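Local coordinates for monalysin (Pseudomonas entomophila, PDB 4MKQ), which forms pores in host cell membranes as a beta-barrel toxin, damaging the Drosophila gut and lysing cells, here crystallised without its membrane-spanning segment, at residues Leu59-Thr64 against Val129-Trp134; Ile73-Leu78 against Arg118-Val123. All blocks are in the same frame, centred on the assembly; numbering follows the deposited sequence.

Interaction 1 of 2, residues Leu59-Thr64 against Val129-Trp134; sequences LQYVET and VTPLDW
Pro131 stands on one face of the Tyr61 ring, with CG almost over its centre and CD further along. CG is 3.7 Å from the centroid of the Tyr61 ring and only 13° off the ring normal, a CH-pi contact in which the pyrrolidine and phenol side chains cross at about a right angle. Pro131 CD, 3.6 Å from Tyr61 CE2, extends the overlap toward the phenol end. A chi1 of -96° turns the Tyr61 ring toward the loop, although its CB does not head straight at it. Tyr61 OH comes within 3.3 Å of Val129 O, obliquely to the ring plane; that carbonyl already accepts a hydrogen bond from Tyr74 OH. On its other flank Pro131 rests on the strand backbone, with CB 3.4 Å from Leu59 O, and thus touches both the Tyr61 ring and the Leu59 carbonyl. Beside it a water donates to Leu59 O at 2.8 Å and accepts from Leu132 N at the same distance; it joins the strand backbone to the loop backbone, where Leu59 O and Leu132 N are 4.3 Å apart. A second water links Tyr61 OH to Thr130 OG1 by weak bonds. This is a surface contact in an aerolysin-like toxin, an irregular segment laid along a strand. Strand 46-65 supplies Leu59-Thr64 and pairs with strand 71-84, whose Tyr74 ring meets that of Tyr61, while Val129-Asp133 lies in the loop between strand 106-124 and helix 134-144, where Asp133 is the N-cap and its OD1 bonds Thr136.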
ATOM      1  N   LEU A  59      16.497   2.087  10.764  1.00 29.18           N
ATOM      2  CA  LEU A  59      16.306   2.236   9.321  1.00 29.89           C
ATOM      3  C   LEU A  59      16.211   0.889   8.621  1.00 36.85           C
ATOM      4  O   LEU A  59      16.960  -0.034   8.946  1.00 36.68           O
ATOM      5  CB  LEU A  59      17.402   3.095   8.669  1.00 29.72           C
ATOM      6  CG  LEU A  59      17.242   4.621   8.708  1.00 34.00           C
ATOM      7  CD1 LEU A  59      18.193   5.266   7.751  1.00 34.04           C
ATOM      8  CD2 LEU A  59      15.838   5.069   8.353  1.00 36.20           C
ATOM      9  N   GLN A  60      15.291   0.782   7.654  1.00 35.84           N
ATOM     10  CA  GLN A  60      15.052  -0.431   6.869  1.00 36.86           C
ATOM     11  C   GLN A  60      15.126  -0.132   5.372  1.00 45.39           C
ATOM     12  O   GLN A  60      14.592   0.885   4.925  1.00 44.50           O
ATOM     13  CB  GLN A  60      13.671  -1.002   7.217  1.00 37.69           C
ATOM     14  CG  GLN A  60      13.406  -2.405   6.687  1.00 43.35           C
ATOM     15  CD  GLN A  60      11.966  -2.810   6.868  1.00 56.30           C
ATOM     16  OE1 GLN A  60      11.050  -2.258   6.248  1.00 49.45           O
ATOM     17  NE2 GLN A  60      11.734  -3.793   7.725  1.00 49.24           N
ATOM     18  N   TYR A  61      15.767  -1.043   4.603  1.00 46.66           N
ATOM     19  CA  TYR A  61      15.885  -0.944   3.148  1.00 48.81           C
ATOM     20  C   TYR A  61      14.525  -1.155   2.504  1.00 56.44           C
ATOM     21  O   TYR A  61      13.852  -2.149   2.795  1.00 56.01           O
ATOM     22  CB  TYR A  61      16.892  -1.979   2.583  1.00 50.88           C
ATOM     23  CG  TYR A  61      18.297  -1.456   2.359  1.00 53.85           C
ATOM     24  CD1 TYR A  61      18.529  -0.108   2.122  1.00 56.24           C
ATOM     25  CD2 TYR A  61      19.391  -2.317   2.340  1.00 54.96           C
ATOM     26  CE1 TYR A  61      19.816   0.380   1.929  1.00 57.92           C
ATOM     27  CE2 TYR A  61      20.688  -1.838   2.139  1.00 56.10           C
ATOM     28  CZ  TYR A  61      20.894  -0.485   1.935  1.00 65.40           C
ATOM     29  OH  TYR A  61      22.157   0.018   1.729  1.00 67.60           O
ATOM     30  N   VAL A  62      14.111  -0.204   1.653  1.00 56.15           N
ATOM     31  CA  VAL A  62      12.840  -0.265   0.927  1.00 57.65           C
ATOM     32  C   VAL A  62      13.116  -0.826  -0.468  1.00 66.06           C
ATOM     33  O   VAL A  62      12.585  -1.877  -0.833  1.00 65.54           O
ATOM     34  CB  VAL A  62      12.131   1.121   0.834  1.00 61.43           C
ATOM     35  CG1 VAL A  62      10.772   1.005   0.147  1.00 61.13           C
ATOM     36  CG2 VAL A  62      11.980   1.765   2.203  1.00 61.29           C
ATOM     37  N   GLU A  63      13.963  -0.110  -1.235  1.00 66.15           N
ATOM     38  CA  GLU A  63      14.316  -0.387  -2.624  1.00 67.42           C
ATOM     39  C   GLU A  63      15.656   0.287  -2.970  1.00 74.21           C
ATOM     40  O   GLU A  63      16.184   1.074  -2.177  1.00 73.33           O
ATOM     41  CB  GLU A  63      13.213   0.210  -3.524  1.00 68.84           C
ATOM     42  CG  GLU A  63      12.813  -0.643  -4.711  1.00 79.50           C
ATOM     43  CD  GLU A  63      11.808   0.038  -5.620  1.00 98.97           C
ATOM     44  OE1 GLU A  63      10.664   0.276  -5.171  1.00 91.29           O
ATOM     45  OE2 GLU A  63      12.168   0.344  -6.781  1.00 92.45           O
ATOM     46  N   THR A  64      16.186  -0.026  -4.164  1.00 73.50           N
ATOM     47  CA  THR A  64      17.405   0.547  -4.739  1.00 74.45           C
ATOM     48  C   THR A  64      17.047   0.867  -6.198  1.00 80.85           C
ATOM     49  O   THR A  64      16.766  -0.055  -6.967  1.00 80.83           O
ATOM     50  CB  THR A  64      18.607  -0.408  -4.569  1.00 82.33           C
ATOM     51  OG1 THR A  64      18.697  -0.829  -3.205  1.00 82.03           O
ATOM     52  CG2 THR A  64      19.923   0.225  -4.994  1.00 80.31           C
ATOM     53  N   VAL A 129      23.964   3.474   4.337  1.00 43.27           N
ATOM     54  CA  VAL A 129      24.417   2.741   5.526  1.00 42.38           C
ATOM     55  C   VAL A 129      23.909   1.301   5.508  1.00 45.20           C
ATOM     56  O   VAL A 129      22.940   1.004   4.806  1.00 44.83           O
ATOM     57  CB  VAL A 129      24.056   3.448   6.863  1.00 45.94           C
ATOM     58  CG1 VAL A 129      24.927   4.676   7.095  1.00 45.73           C
ATOM     59  CG2 VAL A 129      22.570   3.792   6.947  1.00 45.64           C
ATOM     60  N   THR A 130      24.555   0.417   6.289  1.00 40.94           N
ATOM     61  CA  THR A 130      24.165  -0.987   6.412  1.00 40.28           C
ATOM     62  C   THR A 130      23.032  -1.060   7.453  1.00 42.04           C
ATOM     63  O   THR A 130      23.279  -0.780   8.630  1.00 41.23           O
ATOM     64  CB  THR A 130      25.381  -1.864   6.779  1.00 49.32           C
ATOM     65  OG1 THR A 130      26.476  -1.545   5.916  1.00 50.98           O
ATOM     66  CG2 THR A 130      25.075  -3.355   6.699  1.00 47.15           C
ATOM     67  N   PRO A 131      21.783  -1.394   7.049  1.00 37.27           N
ATOM     68  CA  PRO A 131      20.694  -1.448   8.030  1.00 36.49           C
ATOM     69  C   PRO A 131      20.829  -2.603   9.008  1.00 39.04           C
ATOM     70  O   PRO A 131      21.394  -3.643   8.665  1.00 38.76           O
ATOM     71  CB  PRO A 131      19.435  -1.616   7.164  1.00 38.18           C
ATOM     72  CG  PRO A 131      19.861  -1.314   5.767  1.00 42.75           C
ATOM     73  CD  PRO A 131      21.289  -1.738   5.703  1.00 38.55           C
ATOM     74  N   LEU A 132      20.307  -2.411  10.228  1.00 34.47           N
ATOM     75  CA  LEU A 132      20.288  -3.440  11.262  1.00 33.88           C
ATOM     76  C   LEU A 132      19.190  -4.435  10.898  1.00 37.09           C
ATOM     77  O   LEU A 132      18.211  -4.054  10.250  1.00 36.84           O
ATOM     78  CB  LEU A 132      19.982  -2.826  12.644  1.00 33.82           C
ATOM     79  CG  LEU A 132      21.012  -1.870  13.244  1.00 38.43           C
ATOM     80  CD1 LEU A 132      20.380  -1.004  14.318  1.00 38.72           C
ATOM     81  CD2 LEU A 132      22.202  -2.618  13.815  1.00 40.30           C
ATOM     82  N   ASP A 133      19.346  -5.698  11.294  1.00 32.97           N
ATOM     83  CA  ASP A 133      18.330  -6.714  11.028  1.00 32.69           C
ATOM     84  C   ASP A 133      17.476  -6.932  12.276  1.00 35.94           C
ATOM     85  O   ASP A 133      17.953  -6.699  13.389  1.00 36.05           O
ATOM     86  CB  ASP A 133      18.957  -8.023  10.519  1.00 34.66           C
ATOM     87  CG  ASP A 133      19.984  -8.611  11.454  1.00 47.46           C
ATOM     88  OD1 ASP A 133      19.584  -9.308  12.408  1.00 48.16           O
ATOM     89  OD2 ASP A 133      21.188  -8.361  11.241  1.00 55.44           O
ATOM     90  N   TRP A 134      16.221  -7.377  12.088  1.00 31.64           N
ATOM     91  CA  TRP A 134      15.245  -7.629  13.157  1.00 31.25           C
ATOM     92  C   TRP A 134      15.742  -8.588  14.246  1.00 35.88           C
ATOM     93  O   TRP A 134      15.391  -8.414  15.414  1.00 35.24           O
ATOM     94  CB  TRP A 134      13.910  -8.106  12.556  1.00 29.61           C
ATOM     95  CG  TRP A 134      12.794  -8.365  13.531  1.00 30.20           C
ATOM     96  CD1 TRP A 134      11.941  -9.427  13.524  1.00 33.05           C
ATOM     97  CD2 TRP A 134      12.370  -7.516  14.613  1.00 29.93           C
ATOM     98  NE1 TRP A 134      11.017  -9.302  14.534  1.00 32.48           N
ATOM     99  CE2 TRP A 134      11.260  -8.142  15.222  1.00 33.84           C
ATOM    100  CE3 TRP A 134      12.825  -6.293  15.133  1.00 30.99           C
ATOM    101  CZ2 TRP A 134      10.603  -7.590  16.328  1.00 33.03           C
ATOM    102  CZ3 TRP A 134      12.180  -5.755  16.232  1.00 32.41           C
ATOM    103  CH2 TRP A 134      11.082  -6.399  16.817  1.00 33.07           C
TER
HETATM  104  O   HOH W   1      19.345   0.243  10.446  1.00 16.59           O
HETATM  105  O   HOH W   2      25.139  -1.273   2.734  1.00 57.85           O

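Interaction 2 of 2, residues Ile73-Leu78 against Arg118-Val123; sequences IYQVVL and RKRVIV
Tyr74 and Val121 face each other as an antiparallel hydrogen-bonded pair, and the backbone pairing is regular here. Tyr74 N donates to Val121 O at 3.0 Å, nearly straight at 167° and in the carbonyl plane; the return bond from Val121 N to Tyr74 O is 3.1 Å, with the donor tilted from that plane. On the same face of the sheet, Val123 brings CG2 to the edge of the Tyr74 ring, 4.0 Å from CD2, near the ring plane. Tyr74 carries CG anti to its carbonyl carbon, and the ring crosses Val123 at an oblique angle, its hydroxyl satisfied by Val129 O. Ile73 and Ile122 point to the other face, Ile73 CG1 being 3.8 Å from Ile122 CD1. Strands 71-84 and 106-124 are neighbours in the long twisted sheet of this aerolysin-like fold, and the short segments run at 150° to each other, spreading toward Arg118, where the chain turns a corner. The pairing correspondingly slackens there: Val76 N is 4.1 Å from Lys119 O. Gln75 and Arg120 still lie side by side, pointing the same way with their amide and guanidinium planes 15° apart, and Gln75 CG is 3.7 Å from Arg120 CG. Arg120 also passes its CD over Ile73 CG2, at 3.9 Å, before the chain bends at its third torsion; its NH2 makes a long, weak ion pair with Glu63 of a second subunit. Lys119, the exposed residue, leads its amine away from strand 71-84 and packs on Leu21 and Asp17.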
ATOM      1  N   ILE A  73      16.449   3.910  -0.948  1.00 41.08           N
ATOM      2  CA  ILE A  73      15.277   4.375  -0.200  1.00 39.30           C
ATOM      3  C   ILE A  73      15.212   3.679   1.166  1.00 40.05           C
ATOM      4  O   ILE A  73      15.284   2.451   1.241  1.00 39.11           O
ATOM      5  CB  ILE A  73      13.951   4.239  -1.012  1.00 42.15           C
ATOM      6  CG1 ILE A  73      14.087   4.869  -2.423  1.00 42.58           C
ATOM      7  CG2 ILE A  73      12.761   4.850  -0.248  1.00 42.37           C
ATOM      8  CD1 ILE A  73      13.041   4.422  -3.473  1.00 48.70           C
ATOM      9  N   TYR A  74      15.088   4.481   2.239  1.00 34.66           N
ATOM     10  CA  TYR A  74      14.992   4.009   3.620  1.00 33.19           C
ATOM     11  C   TYR A  74      13.635   4.317   4.231  1.00 34.85           C
ATOM     12  O   TYR A  74      12.977   5.272   3.826  1.00 33.40           O
ATOM     13  CB  TYR A  74      16.090   4.638   4.489  1.00 33.95           C
ATOM     14  CG  TYR A  74      17.484   4.144   4.185  1.00 34.89           C
ATOM     15  CD1 TYR A  74      17.933   2.924   4.676  1.00 36.80           C
ATOM     16  CD2 TYR A  74      18.380   4.930   3.468  1.00 35.32           C
ATOM     17  CE1 TYR A  74      19.236   2.488   4.448  1.00 37.48           C
ATOM     18  CE2 TYR A  74      19.683   4.500   3.223  1.00 36.01           C
ATOM     19  CZ  TYR A  74      20.103   3.273   3.707  1.00 43.03           C
ATOM     20  OH  TYR A  74      21.379   2.835   3.453  1.00 44.51           O
ATOM     21  N   GLN A  75      13.250   3.521   5.234  1.00 31.24           N
ATOM     22  CA  GLN A  75      12.002   3.598   6.001  1.00 30.49           C
ATOM     23  C   GLN A  75      12.364   3.434   7.475  1.00 32.38           C
ATOM     24  O   GLN A  75      13.420   2.873   7.772  1.00 31.78           O
ATOM     25  CB  GLN A  75      11.115   2.409   5.609  1.00 31.89           C
ATOM     26  CG  GLN A  75       9.671   2.739   5.294  1.00 45.33           C
ATOM     27  CD  GLN A  75       9.015   1.645   4.481  1.00 60.72           C
ATOM     28  OE1 GLN A  75       9.464   0.488   4.445  1.00 52.27           O
ATOM     29  NE2 GLN A  75       7.919   1.986   3.820  1.00 54.89           N
ATOM     30  N   VAL A  76      11.479   3.855   8.393  1.00 27.40           N
ATOM     31  CA  VAL A  76      11.705   3.691   9.833  1.00 26.27           C
ATOM     32  C   VAL A  76      10.859   2.541  10.375  1.00 28.36           C
ATOM     33  O   VAL A  76       9.649   2.501  10.149  1.00 27.62           O
ATOM     34  CB  VAL A  76      11.496   5.010  10.640  1.00 30.06           C
ATOM     35  CG1 VAL A  76      11.449   4.757  12.149  1.00 29.69           C
ATOM     36  CG2 VAL A  76      12.579   6.027  10.316  1.00 29.92           C
ATOM     37  N   VAL A  77      11.504   1.614  11.091  1.00 24.35           N
ATOM     38  CA  VAL A  77      10.826   0.517  11.775  1.00 23.57           C
ATOM     39  C   VAL A  77      10.816   0.895  13.258  1.00 26.88           C
ATOM     40  O   VAL A  77      11.879   1.076  13.852  1.00 26.78           O
ATOM     41  CB  VAL A  77      11.467  -0.870  11.533  1.00 27.12           C
ATOM     42  CG1 VAL A  77      10.655  -1.967  12.206  1.00 26.91           C
ATOM     43  CG2 VAL A  77      11.601  -1.162  10.052  1.00 26.81           C
ATOM     44  N   LEU A  78       9.619   1.082  13.826  1.00 22.96           N
ATOM     45  CA  LEU A  78       9.443   1.433  15.229  1.00 22.54           C
ATOM     46  C   LEU A  78       9.258   0.162  16.047  1.00 24.88           C
ATOM     47  O   LEU A  78       8.348  -0.625  15.787  1.00 24.48           O
ATOM     48  CB  LEU A  78       8.272   2.417  15.402  1.00 22.93           C
ATOM     49  CG  LEU A  78       8.088   3.098  16.773  1.00 28.06           C
ATOM     50  CD1 LEU A  78       9.363   3.803  17.245  1.00 28.22           C
ATOM     51  CD2 LEU A  78       6.957   4.103  16.719  1.00 29.90           C
ATOM     52  N   ARG A 118       5.353   5.033   7.539  1.00 40.81           N
ATOM     53  CA  ARG A 118       5.147   5.420   6.143  1.00 41.24           C
ATOM     54  C   ARG A 118       6.272   6.273   5.556  1.00 44.37           C
ATOM     55  O   ARG A 118       6.663   6.023   4.413  1.00 44.38           O
ATOM     56  CB  ARG A 118       3.781   6.096   5.931  1.00 43.88           C
ATOM     57  CG  ARG A 118       2.750   5.137   5.356  1.00 59.96           C
ATOM     58  CD  ARG A 118       1.589   5.848   4.689  1.00 77.85           C
ATOM     59  NE  ARG A 118       0.921   4.984   3.712  1.00 93.37           N
ATOM     60  CZ  ARG A 118      -0.097   4.172   3.986  1.00111.11           C
ATOM     61  NH1 ARG A 118      -0.588   4.101   5.218  1.00 99.92           N
ATOM     62  NH2 ARG A 118      -0.632   3.424   3.030  1.00 99.23           N
ATOM     63  N   LYS A 119       6.775   7.277   6.314  1.00 39.47           N
ATOM     64  CA  LYS A 119       7.822   8.210   5.875  1.00 38.58           C
ATOM     65  C   LYS A 119       9.076   7.512   5.343  1.00 40.97           C
ATOM     66  O   LYS A 119       9.595   6.586   5.969  1.00 40.44           O
ATOM     67  CB  LYS A 119       8.172   9.207   6.988  1.00 41.19           C
ATOM     68  CG  LYS A 119       8.675  10.554   6.493  1.00 55.22           C
ATOM     69  CD  LYS A 119       8.531  11.628   7.591  1.00 66.69           C
ATOM     70  CE  LYS A 119       9.222  12.911   7.156  1.00 78.76           C
ATOM     71  NZ  LYS A 119       8.684  13.517   5.894  1.00 88.86           N
ATOM     72  N   ARG A 120       9.530   7.954   4.161  1.00 36.76           N
ATOM     73  CA  ARG A 120      10.694   7.416   3.448  1.00 36.05           C
ATOM     74  C   ARG A 120      11.650   8.521   3.006  1.00 38.99           C
ATOM     75  O   ARG A 120      11.224   9.661   2.806  1.00 38.71           O
ATOM     76  CB  ARG A 120      10.261   6.574   2.230  1.00 36.24           C
ATOM     77  CG  ARG A 120       9.491   5.300   2.582  1.00 48.16           C
ATOM     78  CD  ARG A 120       9.233   4.413   1.379  1.00 61.25           C
ATOM     79  NE  ARG A 120       8.105   4.876   0.569  1.00 73.46           N
ATOM     80  CZ  ARG A 120       7.578   4.202  -0.449  1.00 90.08           C
ATOM     81  NH1 ARG A 120       8.057   3.010  -0.787  1.00 78.55           N
ATOM     82  NH2 ARG A 120       6.561   4.708  -1.130  1.00 78.16           N
ATOM     83  N   VAL A 121      12.945   8.182   2.855  1.00 34.76           N
ATOM     84  CA  VAL A 121      13.972   9.126   2.417  1.00 34.36           C
ATOM     85  C   VAL A 121      14.824   8.511   1.296  1.00 38.85           C
ATOM     86  O   VAL A 121      15.185   7.334   1.362  1.00 38.03           O
ATOM     87  CB  VAL A 121      14.813   9.722   3.596  1.00 38.00           C
ATOM     88  CG1 VAL A 121      15.840   8.735   4.158  1.00 37.57           C
ATOM     89  CG2 VAL A 121      15.486  11.034   3.200  1.00 37.76           C
ATOM     90  N   ILE A 122      15.101   9.305   0.255  1.00 36.54           N
ATOM     91  CA  ILE A 122      15.946   8.898  -0.867  1.00 36.93           C
ATOM     92  C   ILE A 122      17.371   9.409  -0.609  1.00 43.21           C
ATOM     93  O   ILE A 122      17.592  10.608  -0.453  1.00 42.89           O
ATOM     94  CB  ILE A 122      15.338   9.265  -2.246  1.00 39.87           C
ATOM     95  CG1 ILE A 122      16.179   8.699  -3.409  1.00 40.20           C
ATOM     96  CG2 ILE A 122      15.071  10.766  -2.396  1.00 40.70           C
ATOM     97  CD1 ILE A 122      15.400   7.825  -4.346  1.00 46.74           C
ATOM     98  N   VAL A 123      18.320   8.473  -0.509  1.00 41.72           N
ATOM     99  CA  VAL A 123      19.728   8.717  -0.180  1.00 42.49           C
ATOM    100  C   VAL A 123      20.638   8.210  -1.329  1.00 48.75           C
ATOM    101  O   VAL A 123      20.404   7.100  -1.812  1.00 48.99           O
ATOM    102  CB  VAL A 123      20.034   7.998   1.178  1.00 46.39           C
ATOM    103  CG1 VAL A 123      21.529   7.869   1.460  1.00 46.10           C
ATOM    104  CG2 VAL A 123      19.322   8.678   2.346  1.00 46.29           C
TER

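Interaction 2 is nested within the chain loop that interaction 1 closes, and their centres are 9 Å apart. Strand 46-65 from the first lies next to strand 71-84 from the second, and Gln60 N reaches Gln75 O at 2.8 Å, a probable hydrogen bond. Tyr74 also joins the two contacts: its OH is 2.8 Å from Val129 O and 3.3 Å from Tyr61 CE1. The loop 129-134 thus reaches both strands at once. Both contacts also approach a second subunit: Glu63 packs on its Ile122, while Ile122 of interaction 2 makes backbone hydrogen bonds to it.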